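Local coordinates for protein proline dipeptidase (Streptococcus agalactiae, PDB 3OOO) that probably hydrolyses proline-containing dipeptides as a manganese-dependent peptidase of the M24B family, this chain being its N-terminal domain, at residues A20-P25 and M43-Y48; T32-D37 and K66-F71; N6-H11 and P126-M131. One frame throughout, in Å; residues are numbered along the deposited sequence.

Contact 1 (A20-P25 and M43-Y48); sequences AVFSDP and MFLFVY
Four backbone hydrogen bonds join Ala-20 to Val-47 and Phe-22 to Leu-45, each pair exchanging two as an antiparallel hydrogen-bonded pair. The shortest runs from Val-47 N to Ala-20 O, 2.8 Å; Phe-22 N reaches Leu-45 O at 2.9 Å. Between them Val-21 and Phe-46 form a non-hydrogen-bonded pair. A CA-H...O contact of 3.3 Å from Phe-44 CA to Phe-22 O adds to the backbone seam.

These are strands 19-22 and 44-48, adjacent inside the mixed sheet of the creatinase/prolidase N-terminal domain; on its other edge strand 19-22 bonds to strand 97-100 through Val-21 and Leu-99.

Apolar contacts form on both faces. On the face of Ala-20, Phe-22, Leu-45 and Val-47, methyl CG2 of Val-47 sits in the plane of the Phe-22 ring, at its edge, 3.7 Å from CE2. Helices 3-14 and 25-32 pack over this face, which suits wholly hydrocarbon side chains. On the reverse face the beta-branched Val-21 can serve two rings: CG1, anti to the backbone N (chi1 -180°), lies nearest Phe-44 CD1 at 3.6 Å and also touches the Phe-46 ring, while CG2 meets only the latter, 3.8 Å from Phe-46 CD1.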
# COMPACT_ATOMS: atom_id res chain seq x y z
N ALA A 20 -10.92 0.05 -14.00
CA ALA A 20 -10.04 0.82 -13.12
C ALA A 20 -10.67 0.85 -11.74
O ALA A 20 -11.89 1.03 -11.59
CB ALA A 20 -9.84 2.22 -13.64
N VAL A 21 -9.84 0.68 -10.72
CA VAL A 21 -10.31 0.67 -9.34
C VAL A 21 -9.61 1.81 -8.61
O VAL A 21 -8.39 1.80 -8.46
CB VAL A 21 -9.98 -0.66 -8.63
CG1 VAL A 21 -10.48 -0.65 -7.20
CG2 VAL A 21 -10.57 -1.85 -9.39
N PHE A 22 -10.39 2.80 -8.18
CA PHE A 22 -9.85 3.94 -7.43
C PHE A 22 -10.08 3.76 -5.94
O PHE A 22 -11.13 3.28 -5.51
CB PHE A 22 -10.47 5.25 -7.93
CG PHE A 22 -10.15 5.53 -9.37
CD1 PHE A 22 -8.95 6.13 -9.72
CD2 PHE A 22 -11.03 5.15 -10.38
CE1 PHE A 22 -8.63 6.38 -11.04
CE2 PHE A 22 -10.73 5.40 -11.72
CZ PHE A 22 -9.53 6.01 -12.05
N SER A 23 -9.07 4.12 -5.15
CA SER A 23 -9.12 3.91 -3.71
C SER A 23 -8.66 5.13 -2.90
O SER A 23 -8.97 5.23 -1.72
CB SER A 23 -8.26 2.69 -3.33
OG SER A 23 -6.92 2.85 -3.77
N ASP A 24 -7.91 6.02 -3.54
CA ASP A 24 -7.38 7.20 -2.85
C ASP A 24 -8.54 8.16 -2.57
O ASP A 24 -9.22 8.60 -3.50
CB ASP A 24 -6.30 7.85 -3.73
CG ASP A 24 -5.55 8.98 -3.03
OD1 ASP A 24 -6.13 9.71 -2.21
OD2 ASP A 24 -4.35 9.15 -3.34
N PRO A 25 -8.79 8.49 -1.28
CA PRO A 25 -9.88 9.42 -0.93
C PRO A 25 -9.81 10.74 -1.71
O PRO A 25 -10.84 11.28 -2.09
CB PRO A 25 -9.66 9.66 0.57
CG PRO A 25 -9.02 8.40 1.05
CD PRO A 25 -8.10 7.98 -0.08
N MSE A 43 -13.11 1.23 0.82
CA MSE A 43 -13.67 2.22 -0.09
C MSE A 43 -13.10 1.85 -1.51
O MSE A 43 -11.88 1.94 -1.62
CB MSE A 43 -13.10 3.63 0.37
CG MSE A 43 -14.07 4.85 0.77
SE MSE A 43 -14.41 6.24 -0.64
CE MSE A 43 -12.56 6.82 -0.89
N PHE A 44 -13.90 1.53 -2.54
CA PHE A 44 -13.39 1.43 -3.90
C PHE A 44 -14.41 2.02 -4.85
O PHE A 44 -15.62 1.80 -4.71
CB PHE A 44 -13.15 -0.02 -4.32
CG PHE A 44 -12.13 -0.74 -3.48
CD1 PHE A 44 -10.77 -0.42 -3.58
CD2 PHE A 44 -12.52 -1.74 -2.60
CE1 PHE A 44 -9.82 -1.09 -2.80
CE2 PHE A 44 -11.59 -2.41 -1.82
CZ PHE A 44 -10.23 -2.09 -1.92
N LEU A 45 -13.91 2.75 -5.85
CA LEU A 45 -14.73 3.19 -6.96
C LEU A 45 -14.36 2.35 -8.17
O LEU A 45 -13.23 2.42 -8.66
CB LEU A 45 -14.50 4.67 -7.25
CG LEU A 45 -15.24 5.30 -8.44
CD1 LEU A 45 -16.75 5.28 -8.23
CD2 LEU A 45 -14.74 6.72 -8.67
N PHE A 46 -15.31 1.55 -8.64
CA PHE A 46 -15.10 0.65 -9.76
C PHE A 46 -15.58 1.31 -11.04
O PHE A 46 -16.77 1.59 -11.19
CB PHE A 46 -15.83 -0.68 -9.54
CG PHE A 46 -15.36 -1.43 -8.33
CD1 PHE A 46 -14.19 -2.19 -8.37
CD2 PHE A 46 -16.08 -1.38 -7.14
CE1 PHE A 46 -13.75 -2.89 -7.25
CE2 PHE A 46 -15.64 -2.08 -6.01
CZ PHE A 46 -14.48 -2.84 -6.06
N VAL A 47 -14.65 1.57 -11.95
CA VAL A 47 -14.94 2.22 -13.22
C VAL A 47 -14.77 1.20 -14.34
O VAL A 47 -13.65 0.84 -14.70
CB VAL A 47 -14.05 3.46 -13.44
CG1 VAL A 47 -14.36 4.12 -14.80
CG2 VAL A 47 -14.23 4.46 -12.30
N TYR A 48 -15.90 0.70 -14.84
CA TYR A 48 -15.92 -0.25 -15.93
C TYR A 48 -15.85 0.47 -17.26
O TYR A 48 -16.21 1.64 -17.35
CB TYR A 48 -17.20 -1.08 -15.90
CG TYR A 48 -17.23 -2.18 -14.87
CD1 TYR A 48 -16.60 -3.40 -15.10
CD2 TYR A 48 -17.91 -2.01 -13.66
CE1 TYR A 48 -16.65 -4.43 -14.16
CE2 TYR A 48 -17.96 -3.02 -12.72
CZ TYR A 48 -17.33 -4.22 -12.97
OH TYR A 48 -17.38 -5.23 -12.02

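Contact 2 (T32-D37 and K66-F71); sequences TGFFCD and KQSVPF
Thr-32 O receives hydrogen bonds from two waters, at 2.6 Å and 2.8 Å, and both waters also donate to Ser-68 O, the first at 2.8 Å. Two carbonyl oxygens that could not bond to each other directly are thereby joined by a double water bridge. It links the region where helix 25-32 gives way to the loop before strand 44-48 with the region around Ser-68 on helix 62-68, in the creatinase/prolidase N-terminal domain.

The hydroxyl of Thr-32 turns back into its own chain. With OG1 between the backbone N and the carbonyl carbon (chi1 69°), it accepts from Phe-34 N at 3.1 Å to make an ST turn, and also bonds to Val-28 O. Gly-33, inside this turn, has a positive phi of 83°, a conformation glycine adopts easily. The carbon side of the threonine serves the other segment: CB packs 3.8 Å from Val-69 CG1, and CG2 approaches the edge of the Phe-71 ring in its plane, 3.9 Å from CZ.

Next to this, Ser-68 CB packs 3.8 Å from Phe-34 CB; the small serine lets the aromatic side chain come close. Direct contact is mostly carbon against carbon, with no direct hydrogen bond between the segments, and the polar link between the two backbones runs through the two ordered waters.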
# COMPACT_ATOMS: atom_id res chain seq x y z
N THR A 32 -15.69 12.52 -8.06
CA THR A 32 -17.10 12.37 -7.69
C THR A 32 -17.68 13.45 -6.78
O THR A 32 -18.91 13.60 -6.70
CB THR A 32 -17.38 11.02 -6.97
OG1 THR A 32 -16.76 11.03 -5.67
CG2 THR A 32 -16.87 9.83 -7.79
N GLY A 33 -16.83 14.18 -6.07
CA GLY A 33 -17.27 15.13 -5.05
C GLY A 33 -17.58 14.50 -3.69
O GLY A 33 -17.99 15.19 -2.76
N PHE A 34 -17.38 13.19 -3.59
CA PHE A 34 -17.58 12.46 -2.35
C PHE A 34 -16.23 12.18 -1.71
O PHE A 34 -15.39 11.50 -2.31
CB PHE A 34 -18.34 11.15 -2.62
CG PHE A 34 -18.47 10.24 -1.42
CD1 PHE A 34 -19.39 10.51 -0.41
CD2 PHE A 34 -17.67 9.10 -1.30
CE1 PHE A 34 -19.51 9.67 0.70
CE2 PHE A 34 -17.78 8.25 -0.20
CZ PHE A 34 -18.70 8.54 0.81
N PHE A 35 -16.02 12.72 -0.51
CA PHE A 35 -14.82 12.44 0.27
C PHE A 35 -15.09 11.50 1.43
O PHE A 35 -15.92 11.78 2.30
CB PHE A 35 -14.15 13.71 0.82
CG PHE A 35 -12.83 13.44 1.50
CD1 PHE A 35 -11.65 13.52 0.78
CD2 PHE A 35 -12.78 13.05 2.84
CE1 PHE A 35 -10.42 13.25 1.38
CE2 PHE A 35 -11.55 12.77 3.45
CZ PHE A 35 -10.38 12.87 2.72
N CYS A 36 -14.34 10.39 1.46
CA CYS A 36 -14.32 9.49 2.61
C CYS A 36 -12.94 8.86 2.69
O CYS A 36 -12.44 8.33 1.70
CB CYS A 36 -15.38 8.39 2.46
SG CYS A 36 -15.36 7.15 3.78
N ASP A 37 -12.31 8.95 3.86
CA ASP A 37 -11.12 8.15 4.11
C ASP A 37 -11.51 7.02 5.06
O ASP A 37 -11.68 7.26 6.26
CB ASP A 37 -9.97 8.98 4.68
CG ASP A 37 -8.66 8.18 4.76
OD1 ASP A 37 -8.69 6.93 4.63
OD2 ASP A 37 -7.59 8.80 4.94
N LYS A 66 -24.77 8.02 -1.56
CA LYS A 66 -25.93 8.06 -2.46
C LYS A 66 -26.44 9.48 -2.68
O LYS A 66 -27.04 9.78 -3.72
CB LYS A 66 -27.04 7.16 -1.95
CG LYS A 66 -26.79 5.68 -2.19
CD LYS A 66 -27.96 4.83 -1.76
CE LYS A 66 -27.74 3.38 -2.19
NZ LYS A 66 -28.95 2.54 -1.99
N GLN A 67 -26.20 10.35 -1.70
CA GLN A 67 -26.56 11.77 -1.82
C GLN A 67 -25.54 12.53 -2.67
O GLN A 67 -25.80 13.66 -3.11
CB GLN A 67 -26.69 12.40 -0.43
CG GLN A 67 -27.86 11.84 0.38
CD GLN A 67 -27.89 12.37 1.80
OE1 GLN A 67 -27.89 13.58 2.02
NE2 GLN A 67 -27.93 11.46 2.77
N SER A 68 -24.40 11.89 -2.93
CA SER A 68 -23.27 12.54 -3.60
C SER A 68 -23.07 12.07 -5.04
O SER A 68 -22.63 12.85 -5.90
CB SER A 68 -21.99 12.33 -2.79
OG SER A 68 -22.15 12.76 -1.45
N VAL A 69 -23.37 10.80 -5.31
CA VAL A 69 -23.17 10.23 -6.65
C VAL A 69 -24.47 9.67 -7.25
O VAL A 69 -25.34 9.20 -6.51
CB VAL A 69 -22.05 9.13 -6.67
CG1 VAL A 69 -20.77 9.66 -6.04
CG2 VAL A 69 -22.50 7.86 -5.99
N PRO A 70 -24.62 9.77 -8.58
CA PRO A 70 -25.85 9.34 -9.24
C PRO A 70 -25.86 7.87 -9.68
O PRO A 70 -26.90 7.36 -10.11
CB PRO A 70 -25.91 10.25 -10.47
CG PRO A 70 -24.48 10.47 -10.82
CD PRO A 70 -23.72 10.47 -9.52
N PHE A 71 -24.71 7.21 -9.56
CA PHE A 71 -24.55 5.82 -9.99
C PHE A 71 -24.62 4.85 -8.80
O PHE A 71 -24.68 5.29 -7.65
CB PHE A 71 -23.24 5.68 -10.78
CG PHE A 71 -22.05 6.33 -10.13
CD1 PHE A 71 -21.38 5.70 -9.08
CD2 PHE A 71 -21.56 7.55 -10.60
CE1 PHE A 71 -20.27 6.29 -8.49
CE2 PHE A 71 -20.44 8.15 -10.01
CZ PHE A 71 -19.79 7.51 -8.96
O HOH W 1 -20.98 13.04 -8.20
O HOH W 2 -20.71 15.13 -5.12

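Contact 3 (N6-H11 and P126-M131); sequences NRIRHH and PYIQNM
Tyr-127 lays its ring against His-11 at an oblique angle, planes 42° apart, and its CD2 comes over one face of the imidazole, 3.3 Å from His-11 CG. Its CB adds a CH-pi contact to the same ring. Because CG is anti to the backbone N in Tyr-127 (chi1 176°), the long phenol reaches across to helix 3-14, where its OH lies beside the aliphatic part of Arg-7, 3.6 Å from CB. One water bridges this hydroxyl to Arg-7 O, giving the polar end of a tyrosine a partner at the helix surface.

Ile-128 turns to the buried side. Its CG1 packs 3.7 Å from His-11 CD2, and CD1 meets Ile-8 CG2 at 4.2 Å, the two isoleucines crossing at about a right angle and both also touching Phe-22 of strand 19-22.

Past the short helix 126-129, selenomethionine Met-131, in one of its two conformers, brings CE to Ile-8 CG1 at 3.7 Å; its SE lies off-centre and rather far over one face of the Arg-7 guanidinium. This helix follows the last strand, 120-123, and packs against the first helix, 3-14. No direct hydrogen bond joins the two segments; His-11 NE2 bonds instead to Thr-125, which probably helps hold the imidazole's rotation against Tyr-127.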
# COMPACT_ATOMS: atom_id res chain seq x y z
N ASN A 6 -16.38 9.69 -17.43
CA ASN A 6 -16.62 9.30 -18.82
C ASN A 6 -15.31 9.22 -19.61
O ASN A 6 -15.09 8.28 -20.37
CB ASN A 6 -17.58 10.27 -19.52
CG ASN A 6 -19.02 10.16 -19.01
OD1 ASN A 6 -19.46 9.10 -18.57
ND2 ASN A 6 -19.75 11.27 -19.10
N ARG A 7 -14.43 10.20 -19.41
CA ARG A 7 -13.12 10.18 -20.05
C ARG A 7 -12.27 8.98 -19.64
O ARG A 7 -11.62 8.36 -20.49
CB ARG A 7 -12.37 11.48 -19.78
CG ARG A 7 -12.67 12.57 -20.77
CD ARG A 7 -11.94 13.84 -20.41
NE ARG A 7 -12.65 14.60 -19.39
CZ ARG A 7 -12.13 15.60 -18.69
NH1 ARG A 7 -10.87 15.97 -18.89
NH2 ARG A 7 -12.87 16.23 -17.79
N ILE A 8 -12.28 8.65 -18.35
CA ILE A 8 -11.56 7.47 -17.86
C ILE A 8 -12.10 6.20 -18.52
O ILE A 8 -11.33 5.35 -18.97
CB ILE A 8 -11.60 7.37 -16.31
CG1 ILE A 8 -10.79 8.52 -15.70
CG2 ILE A 8 -11.06 6.02 -15.82
CD1 ILE A 8 -11.00 8.70 -14.22
N ARG A 9 -13.43 6.11 -18.59
CA ARG A 9 -14.09 4.96 -19.21
C ARG A 9 -13.65 4.78 -20.67
O ARG A 9 -13.32 3.67 -21.09
CB ARG A 9 -15.61 5.11 -19.11
CG ARG A 9 -16.37 3.85 -19.48
CD ARG A 9 -17.87 4.05 -19.33
NE ARG A 9 -18.35 5.09 -20.23
CZ ARG A 9 -18.61 4.91 -21.52
NH1 ARG A 9 -18.43 3.71 -22.07
NH2 ARG A 9 -19.04 5.92 -22.26
N HIS A 10 -13.64 5.87 -21.43
CA HIS A 10 -13.22 5.82 -22.83
C HIS A 10 -11.73 5.48 -22.95
O HIS A 10 -11.33 4.77 -23.87
CB HIS A 10 -13.55 7.12 -23.55
CG HIS A 10 -15.02 7.29 -23.83
ND1 HIS A 10 -15.70 6.51 -24.74
CD2 HIS A 10 -15.93 8.14 -23.31
CE1 HIS A 10 -16.96 6.88 -24.77
NE2 HIS A 10 -17.13 7.87 -23.91
N HIS A 11 -10.94 5.99 -22.02
CA HIS A 11 -9.51 5.71 -21.99
C HIS A 11 -9.21 4.23 -21.78
O HIS A 11 -8.24 3.71 -22.32
CB HIS A 11 -8.82 6.54 -20.90
CG HIS A 11 -7.39 6.16 -20.68
ND1 HIS A 11 -6.42 6.32 -21.64
CD2 HIS A 11 -6.77 5.62 -19.60
CE1 HIS A 11 -5.26 5.90 -21.17
NE2 HIS A 11 -5.45 5.47 -19.93
N PRO A 126 -0.34 7.14 -17.35
CA PRO A 126 -0.05 8.57 -17.27
C PRO A 126 -1.27 9.45 -17.55
O PRO A 126 -1.45 10.46 -16.88
CB PRO A 126 1.01 8.76 -18.35
CG PRO A 126 1.75 7.47 -18.35
CD PRO A 126 0.71 6.41 -18.10
N TYR A 127 -2.11 9.05 -18.51
CA TYR A 127 -3.32 9.82 -18.84
C TYR A 127 -4.22 10.05 -17.62
O TYR A 127 -4.67 11.17 -17.38
CB TYR A 127 -4.11 9.17 -19.98
CG TYR A 127 -5.42 9.87 -20.28
CD1 TYR A 127 -5.44 11.11 -20.93
CD2 TYR A 127 -6.64 9.31 -19.90
CE1 TYR A 127 -6.64 11.75 -21.20
CE2 TYR A 127 -7.84 9.95 -20.17
CZ TYR A 127 -7.83 11.17 -20.82
OH TYR A 127 -9.02 11.82 -21.10
N ILE A 128 -4.48 8.99 -16.86
CA ILE A 128 -5.30 9.10 -15.65
C ILE A 128 -4.54 9.87 -14.55
O ILE A 128 -5.12 10.73 -13.89
CB ILE A 128 -5.78 7.72 -15.14
CG1 ILE A 128 -6.59 6.99 -16.22
CG2 ILE A 128 -6.64 7.88 -13.88
CD1 ILE A 128 -6.92 5.53 -15.89
N GLN A 129 -3.26 9.56 -14.39
CA GLN A 129 -2.41 10.20 -13.38
C GLN A 129 -2.38 11.72 -13.52
O GLN A 129 -2.46 12.45 -12.53
CB GLN A 129 -0.97 9.68 -13.47
CG GLN A 129 -0.74 8.28 -12.92
CD GLN A 129 0.72 7.86 -13.00
OE1 GLN A 129 1.61 8.57 -12.53
NE2 GLN A 129 0.97 6.71 -13.61
N ASN A 130 -2.29 12.19 -14.77
CA ASN A 130 -2.05 13.60 -15.07
C ASN A 130 -3.30 14.44 -15.33
O ASN A 130 -3.19 15.62 -15.69
CB ASN A 130 -1.08 13.73 -16.25
CG ASN A 130 0.26 13.05 -15.98
OD1 ASN A 130 0.77 13.05 -14.86
ND2 ASN A 130 0.84 12.46 -17.02
N MSE A 131 -4.48 13.85 -15.15
CA MSE A 131 -5.74 14.56 -15.37
C MSE A 131 -5.95 15.64 -14.30
O MSE A 131 -6.32 16.77 -14.61
CB MSE A 131 -6.93 13.59 -15.41
CG MSE A 131 -8.13 14.10 -16.22
SE MSE A 131 -9.57 12.79 -16.42
CE MSE A 131 -8.46 11.22 -16.73
O HOH W 3 -10.69 9.58 -22.73

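In the fold
Contact 1 lies in the core, wholly buried, its centre about 2 Å from the centre of the chain; the centres of contacts 2 and 3 lie about 12 and 14 Å from it. Contact 2 is mostly buried though peripheral, contact 3 only partly, with Arg-7 and Tyr-127 exposed. Chemistry follows place: paired strands bond directly, while contact 2 joins a loop to the region of helix 62-68, and contact 3 two helices, through carbon packing and bridging waters. Helix 25-32 supplies Pro-25 to contact 1, and Leu-45 CD1 packs 3.7 Å from Phe-71 CE1 of contact 2. Phe-22 of contact 1 also touches Ile-8 and Ile-128 of contact 3. Contacts 2 and 3 do not touch, their nearest atoms about 8 Å apart.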